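Local coordinates for uncharacterized protein (Thermomonospora curvata, PDB 4MVE) that is of unknown function but joins a GXWXG family region and a DUF4334 region in one antiparallel beta sheet flanked by helices, at residues A[9-14]-A[127-132]; A[38-43]-A[145-150]; A[43-48]-A[63-68]. One frame throughout, in Å; residues are numbered along the deposited sequence.

Contact 1 of 3, residues A[9-14]-A[127-132]; sequences RLAKII and DDMVVG
The selenium of selenomethionine M129 reaches helix 9-14 and settles against A11 and I14, three residues apart on a helix whose axis crosses that of strand 129-132 at 89°. SE lies 4.0 Å from A11 CB and 3.9 Å from I14 CG2. The terminal CE continues the same approach, 4.1 Å from I14 CG2, as the M129 and I14 side chains run antiparallel alongside one another. With CG anti to the carbonyl carbon (chi1 -65°) and the rest of the chain extended, M129 spans the gap between strand and helix without a bend.

A second, purely aliphatic cluster forms around V131. Its CG2 branch meets L10 CD1 at 3.9 Å, where L10 lies nearly perpendicular to V131, and also meets I14 CD1 at 4.0 Å. I14 thus divides its branches, CG2 to the selenium and CD1 to the valine, while it also packs on H146 and T148 of the next strand.

V130 turns away from the helix and packs on F39 and L147. No hydrogen bond links the two segments, which implies that apolar side-chain packing alone joins the N-terminal helix to this strand in the contact, without directional polar bonds to set its orientation.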
loop_
_atom_site.group_PDB
_atom_site.type_symbol
_atom_site.label_atom_id
_atom_site.label_comp_id
_atom_site.label_asym_id
_atom_site.label_seq_id
_atom_site.Cartn_x
_atom_site.Cartn_y
_atom_site.Cartn_z
ATOM N N ARG A 9 -13.741 4.574 10.144
ATOM C CA ARG A 9 -12.661 5.315 10.789
ATOM C C ARG A 9 -11.448 5.437 9.853
ATOM O O ARG A 9 -10.840 6.507 9.774
ATOM C CB ARG A 9 -12.234 4.627 12.083
ATOM C CG ARG A 9 -13.075 4.980 13.278
ATOM C CD ARG A 9 -12.174 5.033 14.495
ATOM N NE ARG A 9 -12.291 3.829 15.324
ATOM C CZ ARG A 9 -11.405 3.450 16.244
ATOM N NH1 ARG A 9 -10.293 4.156 16.442
ATOM N NH2 ARG A 9 -11.614 2.353 16.964
ATOM N N LEU A 10 -11.093 4.350 9.144
ATOM C CA LEU A 10 -9.918 4.400 8.272
ATOM C C LEU A 10 -10.182 5.211 7.013
ATOM O O LEU A 10 -9.300 5.931 6.581
ATOM C CB LEU A 10 -9.402 3.006 7.906
ATOM C CG LEU A 10 -8.606 2.266 9.003
ATOM C CD1 LEU A 10 -8.396 0.819 8.600
ATOM C CD2 LEU A 10 -7.215 2.913 9.257
ATOM N N ALA A 11 -11.398 5.147 6.461
ATOM C CA ALA A 11 -11.751 5.884 5.251
ATOM C C ALA A 11 -11.586 7.400 5.478
ATOM O O ALA A 11 -11.059 8.097 4.606
ATOM C CB ALA A 11 -13.185 5.540 4.824
ATOM N N LYS A 12 -11.990 7.891 6.654
ATOM C CA LYS A 12 -11.910 9.316 7.017
ATOM C C LYS A 12 -10.454 9.789 7.084
ATOM O O LYS A 12 -10.141 10.878 6.591
ATOM C CB LYS A 12 -12.630 9.591 8.357
ATOM C CG LYS A 12 -14.142 9.738 8.200
ATOM C CD LYS A 12 -14.903 9.718 9.523
ATOM C CE LYS A 12 -15.119 11.082 10.127
ATOM N NZ LYS A 12 -16.194 11.062 11.163
ATOM N N ILE A 13 -9.569 8.965 7.692
ATOM C CA ILE A 13 -8.131 9.264 7.804
ATOM C C ILE A 13 -7.493 9.266 6.390
ATOM O O ILE A 13 -6.813 10.221 6.028
ATOM C CB ILE A 13 -7.444 8.255 8.756
ATOM C CG1 ILE A 13 -7.967 8.420 10.227
ATOM C CG2 ILE A 13 -5.900 8.384 8.678
ATOM C CD1 ILE A 13 -7.799 7.048 11.158
ATOM N N ILE A 14 -7.745 8.222 5.601
ATOM C CA ILE A 14 -7.222 8.083 4.232
ATOM C C ILE A 14 -7.689 9.254 3.342
ATOM O O ILE A 14 -6.874 9.784 2.607
ATOM C CB ILE A 14 -7.655 6.701 3.612
ATOM C CG1 ILE A 14 -7.044 5.510 4.386
ATOM C CG2 ILE A 14 -7.380 6.613 2.068
ATOM C CD1 ILE A 14 -7.624 4.112 3.913
ATOM N N ASP A 127 -14.634 -0.396 -1.716
ATOM C CA ASP A 127 -14.275 -0.788 -3.094
ATOM C C ASP A 127 -13.107 0.018 -3.708
ATOM O O ASP A 127 -12.431 -0.484 -4.612
ATOM C CB ASP A 127 -15.503 -0.652 -4.004
ATOM C CG ASP A 127 -16.587 -1.667 -3.690
ATOM O OD1 ASP A 127 -16.267 -2.706 -3.062
ATOM O OD2 ASP A 127 -17.753 -1.420 -4.056
ATOM N N ASP A 128 -12.887 1.262 -3.224
ATOM C CA ASP A 128 -11.871 2.138 -3.786
ATOM C C ASP A 128 -10.745 2.493 -2.821
ATOM O O ASP A 128 -9.953 3.384 -3.137
ATOM C CB ASP A 128 -12.554 3.422 -4.270
ATOM C CG ASP A 128 -13.568 3.172 -5.360
ATOM O OD1 ASP A 128 -13.391 2.189 -6.128
ATOM O OD2 ASP A 128 -14.560 3.932 -5.427
HETATM N N MSE A 129 -10.665 1.809 -1.659
HETATM C CA MSE A 129 -9.636 2.056 -0.639
HETATM C C MSE A 129 -9.202 0.770 0.022
HETATM O O MSE A 129 -10.040 -0.058 0.370
HETATM C CB MSE A 129 -10.116 3.023 0.456
HETATM C CG MSE A 129 -10.391 4.420 -0.021
HETATM SE SE MSE A 129 -11.012 5.471 1.488
HETATM C CE MSE A 129 -11.160 7.148 0.574
ATOM N N VAL A 130 -7.901 0.608 0.170
ATOM C CA VAL A 130 -7.247 -0.516 0.872
ATOM C C VAL A 130 -6.192 0.041 1.792
ATOM O O VAL A 130 -5.649 1.104 1.508
ATOM C CB VAL A 130 -6.601 -1.594 -0.056
ATOM C CG1 VAL A 130 -7.605 -2.219 -1.018
ATOM C CG2 VAL A 130 -5.360 -1.067 -0.785
ATOM N N VAL A 131 -5.854 -0.695 2.873
ATOM C CA VAL A 131 -4.724 -0.335 3.721
ATOM C C VAL A 131 -3.653 -1.354 3.336
ATOM O O VAL A 131 -3.989 -2.513 3.165
ATOM C CB VAL A 131 -5.048 -0.315 5.249
ATOM C CG1 VAL A 131 -3.770 -0.304 6.088
ATOM C CG2 VAL A 131 -5.899 0.906 5.613
ATOM N N GLY A 132 -2.402 -0.933 3.181
ATOM C CA GLY A 132 -1.330 -1.870 2.856
ATOM C C GLY A 132 -0.457 -2.009 4.075
ATOM O O GLY A 132 -0.128 -0.997 4.700
#

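Contact 2 of 3, residues A[38-43]-A[145-150]; sequences DFMLGT and FHLTRE
R149 reaches across from the end of strand 145-149 to clasp the carbonyl of F39, in the 3-10 segment 38-40. Its CB rests against the six-membered ring of W44. CG lies anti to the backbone N (chi1 -168°), and the chain stays extended to CD before a bend at chi3 brings the guanidinium back beside the same indole. NE makes a long, weak ion pair with D128. CZ then lies over the F39 ring, 4.8 Å from its centroid and 6° off the normal, a cation-pi arrangement. The guanidinium stands almost upright on the ring, the planes 79° apart, with NH2 over the ring centre.

Both terminal nitrogens donate end-on to the one oxygen: NH1 to F39 O at 3.0 Å and NH2 to F39 O at 2.9 Å. The acceptor lies close to the guanidinium plane. NH2 also bonds D127 O, while NH1 donates to a water held by L41 O.

Beyond the arginine, E150 N bonds T43 O (2.9 Å), continuing the strand pairing, and M40 CE touches L147 CD1 at 3.9 Å. Main-chain oxygens at the guanidinium edge and the F39 face beneath NH2 would probably stabilise its positive charge and fix its rotation.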
loop_
_atom_site.group_PDB
_atom_site.type_symbol
_atom_site.label_atom_id
_atom_site.label_comp_id
_atom_site.label_asym_id
_atom_site.label_seq_id
_atom_site.Cartn_x
_atom_site.Cartn_y
_atom_site.Cartn_z
ATOM N N ASP A 38 -7.547 -10.081 -8.059
ATOM C CA ASP A 38 -8.081 -9.260 -9.169
ATOM C C ASP A 38 -8.706 -7.918 -8.700
ATOM O O ASP A 38 -8.702 -6.949 -9.462
ATOM C CB ASP A 38 -9.028 -10.062 -10.070
ATOM C CG ASP A 38 -8.303 -11.053 -11.003
ATOM O OD1 ASP A 38 -7.048 -11.234 -10.852
ATOM O OD2 ASP A 38 -8.981 -11.674 -11.850
ATOM N N PHE A 39 -9.085 -7.808 -7.409
ATOM C CA PHE A 39 -9.627 -6.571 -6.821
ATOM C C PHE A 39 -8.591 -5.430 -6.898
ATOM O O PHE A 39 -8.964 -4.255 -6.954
ATOM C CB PHE A 39 -10.001 -6.832 -5.350
ATOM C CG PHE A 39 -10.516 -5.645 -4.558
ATOM C CD1 PHE A 39 -11.882 -5.400 -4.450
ATOM C CD2 PHE A 39 -9.639 -4.830 -3.844
ATOM C CE1 PHE A 39 -12.352 -4.310 -3.701
ATOM C CE2 PHE A 39 -10.111 -3.759 -3.090
ATOM C CZ PHE A 39 -11.461 -3.502 -3.021
HETATM N N MSE A 40 -7.296 -5.783 -6.859
HETATM C CA MSE A 40 -6.221 -4.818 -6.898
HETATM C C MSE A 40 -5.910 -4.303 -8.296
HETATM O O MSE A 40 -5.182 -3.313 -8.393
HETATM C CB MSE A 40 -4.929 -5.410 -6.287
HETATM C CG MSE A 40 -5.054 -5.809 -4.820
HETATM SE SE MSE A 40 -5.665 -4.376 -3.649
HETATM C CE MSE A 40 -4.376 -2.875 -4.154
ATOM N N LEU A 41 -6.407 -4.970 -9.380
ATOM C CA LEU A 41 -6.066 -4.575 -10.744
ATOM C C LEU A 41 -6.505 -3.101 -11.047
ATOM O O LEU A 41 -7.640 -2.712 -10.780
ATOM C CB LEU A 41 -6.584 -5.579 -11.786
ATOM C CG LEU A 41 -6.051 -7.044 -11.625
ATOM C CD1 LEU A 41 -6.606 -7.964 -12.689
ATOM C CD2 LEU A 41 -4.560 -7.105 -11.690
ATOM N N GLY A 42 -5.544 -2.297 -11.495
ATOM C CA GLY A 42 -5.748 -0.883 -11.804
ATOM C C GLY A 42 -4.681 0.021 -11.227
ATOM O O GLY A 42 -3.708 -0.454 -10.624
ATOM N N THR A 43 -4.860 1.333 -11.405
ATOM C CA THR A 43 -3.941 2.342 -10.901
ATOM C C THR A 43 -4.494 2.900 -9.599
ATOM O O THR A 43 -5.705 3.160 -9.492
ATOM C CB THR A 43 -3.684 3.419 -11.966
ATOM O OG1 THR A 43 -3.079 2.772 -13.080
ATOM C CG2 THR A 43 -2.743 4.534 -11.480
ATOM N N PHE A 145 0.477 1.890 4.946
ATOM C CA PHE A 145 0.247 2.924 3.950
ATOM C C PHE A 145 -1.173 2.745 3.377
ATOM O O PHE A 145 -1.840 1.758 3.694
ATOM C CB PHE A 145 1.354 2.909 2.859
ATOM C CG PHE A 145 1.351 1.672 1.993
ATOM C CD1 PHE A 145 2.092 0.540 2.360
ATOM C CD2 PHE A 145 0.609 1.631 0.810
ATOM C CE1 PHE A 145 2.081 -0.614 1.567
ATOM C CE2 PHE A 145 0.579 0.475 0.025
ATOM C CZ PHE A 145 1.328 -0.638 0.398
ATOM N N HIS A 146 -1.639 3.675 2.530
ATOM C CA HIS A 146 -2.987 3.486 1.991
ATOM C C HIS A 146 -3.001 3.688 0.491
ATOM O O HIS A 146 -2.071 4.263 -0.040
ATOM C CB HIS A 146 -4.028 4.382 2.702
ATOM C CG HIS A 146 -3.651 5.828 2.855
ATOM N ND1 HIS A 146 -3.769 6.724 1.803
ATOM C CD2 HIS A 146 -3.181 6.492 3.936
ATOM C CE1 HIS A 146 -3.382 7.893 2.281
ATOM N NE2 HIS A 146 -3.034 7.804 3.559
ATOM N N LEU A 147 -4.010 3.115 -0.198
ATOM C CA LEU A 147 -4.217 3.249 -1.634
ATOM C C LEU A 147 -5.665 3.567 -1.911
ATOM O O LEU A 147 -6.554 2.938 -1.335
ATOM C CB LEU A 147 -3.795 1.984 -2.426
ATOM C CG LEU A 147 -2.339 1.485 -2.309
ATOM C CD1 LEU A 147 -2.203 0.066 -2.894
ATOM C CD2 LEU A 147 -1.318 2.499 -2.908
ATOM N N THR A 148 -5.884 4.505 -2.843
ATOM C CA THR A 148 -7.171 4.998 -3.362
ATOM C C THR A 148 -7.199 4.725 -4.863
ATOM O O THR A 148 -6.290 5.130 -5.580
ATOM C CB THR A 148 -7.365 6.485 -3.030
ATOM O OG1 THR A 148 -7.233 6.606 -1.614
ATOM C CG2 THR A 148 -8.762 7.014 -3.474
ATOM N N ARG A 149 -8.204 3.982 -5.308
ATOM C CA ARG A 149 -8.353 3.567 -6.695
ATOM C C ARG A 149 -8.675 4.759 -7.607
ATOM O O ARG A 149 -9.558 5.555 -7.292
ATOM C CB ARG A 149 -9.457 2.487 -6.802
ATOM C CG ARG A 149 -9.521 1.772 -8.151
ATOM C CD ARG A 149 -10.807 0.973 -8.359
ATOM N NE ARG A 149 -11.059 -0.039 -7.316
ATOM C CZ ARG A 149 -10.578 -1.279 -7.319
ATOM N NH1 ARG A 149 -9.770 -1.688 -8.294
ATOM N NH2 ARG A 149 -10.898 -2.121 -6.344
ATOM N N GLU A 150 -7.929 4.886 -8.721
ATOM C CA GLU A 150 -8.175 5.895 -9.761
ATOM C C GLU A 150 -9.431 5.489 -10.516
ATOM O O GLU A 150 -9.533 4.330 -10.922
ATOM C CB GLU A 150 -6.993 5.964 -10.747
ATOM C CG GLU A 150 -5.940 7.030 -10.500
ATOM C CD GLU A 150 -4.984 7.232 -11.671
ATOM O OE1 GLU A 150 -3.955 7.918 -11.478
ATOM O OE2 GLU A 150 -5.247 6.693 -12.774
HETATM O O HOH W 1 -9.161 -0.402 -11.160
HETATM O O HOH W 2 -7.963 2.006 -11.740
#

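Contact 3 of 3, residues A[43-48]-A[63-68]; sequences TWRGGI and NWYGKR
W44 and K67 form the hydrogen-bonded pair of an antiparallel strand pairing that carries the GXWXG sequence, G42 to G46, and runs into a classic beta bulge at Y65 and G66, both of which face L79 on the neighbouring strand. W44 N donates to K67 O at 2.8 Å and K67 N returns a bond to W44 O at 2.9 Å. Two residues on, G46 N reaches Y65 O at 2.8 Å, on a lone pair of that carbonyl. Between these bonds G66 CA comes to 3.2 Å from W44 O, a CA-H...O contact made possible by the glycine backbone.

Side chains flank this backbone core. The Y65 ring lays one face over R45 CA, 4.0 Å above its plane, and R45 CB and CG follow along the ring, while the Y65 hydroxyl is hydrogen-bonded to E150. The W64 indole comes obliquely against G46, with CH2 3.7 Å from G46 CA, and then meets I48 CG1 through CZ3 at 3.9 Å.

Farther out, W44 NE1 is bonded to M40 O, K67 NZ to P77 O, and R68 makes a salt bridge with E76. I48 and W64 also pack on helix 54-61, whose C-terminal end is closed by a Schellman motif with N63 at positive phi. An extended first torsion (chi1 176°) carries the W64 indole over G66, where NE1 makes a weak bond of 2.8 Å to G66 O.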
loop_
_atom_site.group_PDB
_atom_site.type_symbol
_atom_site.label_atom_id
_atom_site.label_comp_id
_atom_site.label_asym_id
_atom_site.label_seq_id
_atom_site.Cartn_x
_atom_site.Cartn_y
_atom_site.Cartn_z
ATOM N N THR A 43 -4.860 1.333 -11.405
ATOM C CA THR A 43 -3.941 2.342 -10.901
ATOM C C THR A 43 -4.494 2.900 -9.599
ATOM O O THR A 43 -5.705 3.160 -9.492
ATOM C CB THR A 43 -3.684 3.419 -11.966
ATOM O OG1 THR A 43 -3.079 2.772 -13.080
ATOM C CG2 THR A 43 -2.743 4.534 -11.480
ATOM N N TRP A 44 -3.603 3.068 -8.607
ATOM C CA TRP A 44 -3.964 3.586 -7.285
ATOM C C TRP A 44 -3.030 4.704 -6.832
ATOM O O TRP A 44 -1.811 4.636 -7.062
ATOM C CB TRP A 44 -3.947 2.471 -6.211
ATOM C CG TRP A 44 -4.824 1.286 -6.472
ATOM C CD1 TRP A 44 -4.637 0.329 -7.425
ATOM C CD2 TRP A 44 -5.924 0.824 -5.648
ATOM N NE1 TRP A 44 -5.571 -0.679 -7.281
ATOM C CE2 TRP A 44 -6.380 -0.396 -6.205
ATOM C CE3 TRP A 44 -6.525 1.294 -4.460
ATOM C CZ2 TRP A 44 -7.438 -1.136 -5.638
ATOM C CZ3 TRP A 44 -7.570 0.563 -3.901
ATOM C CH2 TRP A 44 -8.016 -0.639 -4.489
ATOM N N ARG A 45 -3.611 5.718 -6.166
ATOM C CA ARG A 45 -2.903 6.846 -5.538
ATOM C C ARG A 45 -2.569 6.441 -4.081
ATOM O O ARG A 45 -3.440 5.942 -3.344
ATOM C CB ARG A 45 -3.739 8.140 -5.576
ATOM C CG ARG A 45 -3.016 9.310 -4.882
ATOM C CD ARG A 45 -3.736 10.656 -5.000
ATOM N NE ARG A 45 -4.962 10.736 -4.195
ATOM C CZ ARG A 45 -6.196 10.696 -4.694
ATOM N NH1 ARG A 45 -6.389 10.565 -6.000
ATOM N NH2 ARG A 45 -7.247 10.794 -3.889
ATOM N N GLY A 46 -1.308 6.615 -3.708
ATOM C CA GLY A 46 -0.836 6.222 -2.390
ATOM C C GLY A 46 -0.571 7.367 -1.457
ATOM O O GLY A 46 -0.362 8.496 -1.896
ATOM N N GLY A 47 -0.626 7.050 -0.179
ATOM C CA GLY A 47 -0.360 7.953 0.925
ATOM C C GLY A 47 0.127 7.138 2.096
ATOM O O GLY A 47 0.008 5.905 2.099
ATOM N N ILE A 48 0.722 7.805 3.074
ATOM C CA ILE A 48 1.342 7.121 4.200
ATOM C C ILE A 48 0.761 7.613 5.515
ATOM O O ILE A 48 0.541 8.811 5.682
ATOM C CB ILE A 48 2.883 7.364 4.130
ATOM C CG1 ILE A 48 3.479 6.817 2.829
ATOM C CG2 ILE A 48 3.603 6.757 5.330
ATOM C CD1 ILE A 48 4.789 7.485 2.418
ATOM N N ASN A 63 8.710 11.906 -4.670
ATOM C CA ASN A 63 7.381 12.299 -5.117
ATOM C C ASN A 63 6.575 11.065 -5.522
ATOM O O ASN A 63 5.876 11.086 -6.531
ATOM C CB ASN A 63 7.419 13.316 -6.269
ATOM C CG ASN A 63 7.482 14.743 -5.840
ATOM O OD1 ASN A 63 6.455 15.422 -5.707
ATOM N ND2 ASN A 63 8.696 15.239 -5.688
ATOM N N TRP A 64 6.668 9.996 -4.716
ATOM C CA TRP A 64 5.904 8.770 -4.905
ATOM C C TRP A 64 4.428 9.101 -5.060
ATOM O O TRP A 64 3.860 9.836 -4.235
ATOM C CB TRP A 64 6.092 7.829 -3.712
ATOM C CG TRP A 64 5.243 6.586 -3.813
ATOM C CD1 TRP A 64 5.287 5.638 -4.795
ATOM C CD2 TRP A 64 4.278 6.136 -2.866
ATOM N NE1 TRP A 64 4.384 4.635 -4.527
ATOM C CE2 TRP A 64 3.794 4.883 -3.322
ATOM C CE3 TRP A 64 3.783 6.660 -1.649
ATOM C CZ2 TRP A 64 2.811 4.160 -2.628
ATOM C CZ3 TRP A 64 2.853 5.920 -0.936
ATOM C CH2 TRP A 64 2.357 4.699 -1.437
ATOM N N TYR A 65 3.847 8.636 -6.154
ATOM C CA TYR A 65 2.436 8.846 -6.464
ATOM C C TYR A 65 1.583 7.659 -5.979
ATOM O O TYR A 65 0.605 7.850 -5.262
ATOM C CB TYR A 65 2.223 9.060 -7.972
ATOM C CG TYR A 65 0.754 9.076 -8.331
ATOM C CD1 TYR A 65 -0.058 10.149 -7.971
ATOM C CD2 TYR A 65 0.158 7.990 -8.970
ATOM C CE1 TYR A 65 -1.429 10.132 -8.217
ATOM C CE2 TYR A 65 -1.210 7.967 -9.235
ATOM C CZ TYR A 65 -2.002 9.042 -8.851
ATOM O OH TYR A 65 -3.347 9.060 -9.140
ATOM N N GLY A 66 1.944 6.458 -6.416
ATOM C CA GLY A 66 1.203 5.255 -6.078
ATOM C C GLY A 66 1.705 3.998 -6.755
ATOM O O GLY A 66 2.919 3.727 -6.783
ATOM N N LYS A 67 0.755 3.200 -7.271
ATOM C CA LYS A 67 1.049 1.864 -7.869
ATOM C C LYS A 67 0.120 1.530 -9.006
ATOM O O LYS A 67 -1.009 2.047 -9.048
ATOM C CB LYS A 67 0.917 0.748 -6.800
ATOM C CG LYS A 67 1.710 0.962 -5.513
ATOM C CD LYS A 67 1.510 -0.186 -4.508
ATOM C CE LYS A 67 2.313 0.015 -3.259
ATOM N NZ LYS A 67 3.766 -0.124 -3.536
ATOM N N ARG A 68 0.600 0.685 -9.948
ATOM C CA ARG A 68 -0.209 0.181 -11.074
ATOM C C ARG A 68 -0.152 -1.348 -11.075
ATOM O O ARG A 68 0.937 -1.910 -11.166
ATOM C CB ARG A 68 0.230 0.731 -12.445
ATOM C CG ARG A 68 -0.782 0.326 -13.576
ATOM C CD ARG A 68 -0.763 1.195 -14.837
ATOM N NE ARG A 68 0.476 1.029 -15.607
ATOM C CZ ARG A 68 0.557 0.492 -16.826
ATOM N NH1 ARG A 68 1.732 0.370 -17.425
ATOM N NH2 ARG A 68 -0.532 0.039 -17.437
HETATM O O HOH W 3 1.567 10.202 -2.968
#

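Overall arrangement
From the N terminus, helix 5-16 meets strand 129-136 in contact 1, closing a loop that takes in most of the chain. The chain then passes through residues 38-43, which pair with 145-150 in contact 2; the segments alternate, so contacts 1 and 2 cross. Contact 3, between 43-48 and 63-68, is local and nests inside both loops, sharing T43 with contact 2. Strands 64-71, 42-48, 143-149 and 129-136 stand side by side in this order in the sheet, so the contacts tie the N-terminal helix, the GXWXG strands and the C-terminal strands together. A probable hydrogen bond from G132 N to F145 O joins contacts 1 and 2, and W44 packing on V130 joins contacts 1 and 3.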